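Local atomic coordinates of putative glycosyl hydrolase (Bacteroides thetaiotaomicron VPI-5482, PDB entry 3K11), a protein that probably acts as a hydrolase of the glycoside hydrolase family 88 type, although its substrate is not established. Residues W264-G269 and E325-A330. Sequence-based numbering, arbitrary orientation.
Sequences WARANG and ETSATA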
loop_
_atom_site.group_PDB
_atom_site.type_symbol
_atom_site.label_atom_id
_atom_site.label_comp_id
_atom_site.label_asym_id
_atom_site.label_seq_id
_atom_site.Cartn_x
_atom_site.Cartn_y
_atom_site.Cartn_z
ATOM N N TRP A 264 3.614 -0.351 -14.656
ATOM C CA TRP A 264 4.522 0.738 -14.971
ATOM C C TRP A 264 3.741 1.965 -15.418
ATOM O O TRP A 264 2.855 1.884 -16.282
ATOM C CB TRP A 264 5.538 0.282 -16.030
ATOM C CG TRP A 264 6.525 1.313 -16.419
ATOM C CD1 TRP A 264 7.212 2.130 -15.587
ATOM C CD2 TRP A 264 6.921 1.659 -17.750
ATOM N NE1 TRP A 264 8.027 2.945 -16.301
ATOM C CE2 TRP A 264 7.864 2.695 -17.641
ATOM C CE3 TRP A 264 6.619 1.151 -19.000
ATOM C CZ2 TRP A 264 8.496 3.258 -18.744
ATOM C CZ3 TRP A 264 7.213 1.744 -20.110
ATOM C CH2 TRP A 264 8.143 2.783 -19.960
ATOM N N ALA A 265 4.024 3.099 -14.798
ATOM C CA ALA A 265 3.233 4.337 -15.029
ATOM C C ALA A 265 3.218 4.842 -16.437
ATOM O O ALA A 265 2.125 5.123 -16.968
ATOM C CB ALA A 265 3.666 5.474 -14.024
ATOM N N ARG A 266 4.366 4.924 -17.117
ATOM C CA ARG A 266 4.295 5.471 -18.466
ATOM C C ARG A 266 3.443 4.600 -19.382
ATOM O O ARG A 266 2.599 5.124 -20.075
ATOM C CB ARG A 266 5.658 5.714 -19.078
ATOM C CG ARG A 266 5.508 6.229 -20.522
ATOM C CD ARG A 266 6.680 7.008 -21.053
ATOM N NE ARG A 266 7.880 6.207 -21.189
ATOM C CZ ARG A 266 9.055 6.502 -20.643
ATOM N NH1 ARG A 266 9.236 7.583 -19.900
ATOM N NH2 ARG A 266 10.091 5.700 -20.900
ATOM N N ALA A 267 3.613 3.288 -19.352
ATOM C CA ALA A 267 2.841 2.411 -20.241
ATOM C C ALA A 267 1.373 2.446 -19.839
ATOM O O ALA A 267 0.499 2.339 -20.688
ATOM C CB ALA A 267 3.403 0.965 -20.245
ATOM N N ASN A 268 1.071 2.611 -18.544
ATOM C CA ASN A 268 -0.312 2.817 -18.150
ATOM C C ASN A 268 -0.827 4.115 -18.721
ATOM O O ASN A 268 -1.962 4.182 -19.198
ATOM C CB ASN A 268 -0.472 2.761 -16.625
ATOM C CG ASN A 268 -0.841 1.363 -16.167
ATOM O OD1 ASN A 268 -2.046 1.055 -16.031
ATOM N ND2 ASN A 268 0.173 0.469 -16.029
ATOM N N GLY A 269 0.044 5.125 -18.817
ATOM C CA GLY A 269 -0.305 6.350 -19.533
ATOM C C GLY A 269 -0.593 6.069 -20.999
ATOM O O GLY A 269 -1.588 6.536 -21.543
ATOM N N GLU A 325 7.332 9.934 -11.170
ATOM C CA GLU A 325 7.782 10.068 -12.580
ATOM C C GLU A 325 6.951 11.045 -13.384
ATOM O O GLU A 325 5.715 11.027 -13.369
ATOM C CB GLU A 325 7.788 8.667 -13.187
ATOM C CG GLU A 325 8.669 8.503 -14.430
ATOM C CD GLU A 325 7.971 8.960 -15.705
ATOM O OE1 GLU A 325 6.757 8.626 -15.820
ATOM O OE2 GLU A 325 8.624 9.578 -16.597
ATOM N N THR A 326 7.653 11.894 -14.102
ATOM C CA THR A 326 7.043 13.054 -14.728
ATOM C C THR A 326 6.260 12.744 -15.987
ATOM O O THR A 326 5.169 13.299 -16.183
ATOM C CB THR A 326 8.139 14.079 -15.047
ATOM O OG1 THR A 326 8.807 14.462 -13.829
ATOM C CG2 THR A 326 7.542 15.345 -15.766
ATOM N N SER A 327 6.824 11.926 -16.892
ATOM C CA SER A 327 6.151 11.739 -18.181
ATOM C C SER A 327 4.769 11.085 -18.014
ATOM O O SER A 327 3.791 11.532 -18.596
ATOM C CB SER A 327 6.992 10.971 -19.193
ATOM O OG SER A 327 7.295 9.646 -18.791
ATOM N N ALA A 328 4.674 10.066 -17.187
ATOM C CA ALA A 328 3.396 9.431 -16.932
ATOM C C ALA A 328 2.422 10.408 -16.325
ATOM O O ALA A 328 1.246 10.448 -16.691
ATOM C CB ALA A 328 3.565 8.247 -15.983
ATOM N N THR A 329 2.906 11.202 -15.380
ATOM C CA THR A 329 2.086 12.205 -14.730
ATOM C C THR A 329 1.490 13.151 -15.742
ATOM O O THR A 329 0.269 13.423 -15.716
ATOM C CB THR A 329 2.892 12.974 -13.658
ATOM O OG1 THR A 329 3.338 12.048 -12.650
ATOM C CG2 THR A 329 2.044 14.073 -13.015
ATOM N N ALA A 330 2.319 13.603 -16.682
ATOM C CA ALA A 330 1.835 14.506 -17.732
ATOM C C ALA A 330 0.762 13.844 -18.615
ATOM O O ALA A 330 -0.243 14.475 -18.983
ATOM C CB ALA A 330 3.022 15.009 -18.621
HETATM O O HOH W 1 6.724 5.851 -15.648
#
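Ala265 and Arg266 meet Ala328 where the first turns of two helices run side by side, their axes 8.1 Å apart at 25°. The CA atoms of Arg266 and Ala328 lie 4.3 Å apart. Small Ala265, Gly269 and Ala328 permit this: Ala265 CB presses on Ala328 CB at a tight 3.4 Å. Glu325 is the N-cap of its helix. Its OE1 accepts from Ala328 N at 2.9 Å, its OE2 from Ser327 N, Ser327 OG and Cys375 N. The bend of Arg266 at chi3 (65°) lets NH1 donate to Ser327 OG at 3.0 Å, near the guanidinium plane. NH1 also donates to Cys375 O, the strongest polar partner, and NH2 to Val376 O. The Arg266–Glu325 salt bridge is long, 3.9 Å from NH1 to OE2, and oblique, the group planes 87° apart. A water accepts weakly from Arg266 N and donates to Glu325 OE1. Replacing Glu325 with an alanine would probably leave the helix start uncapped and Arg266 without its nearby carboxylate. Trp264 CZ2 lies over the rim of one guanidinium face. The buried pairing of helices 265-281 and 326-342 is consistent with the family's (alpha/alpha)6 barrel; strand 247-253 touches Ala267 and Asn268.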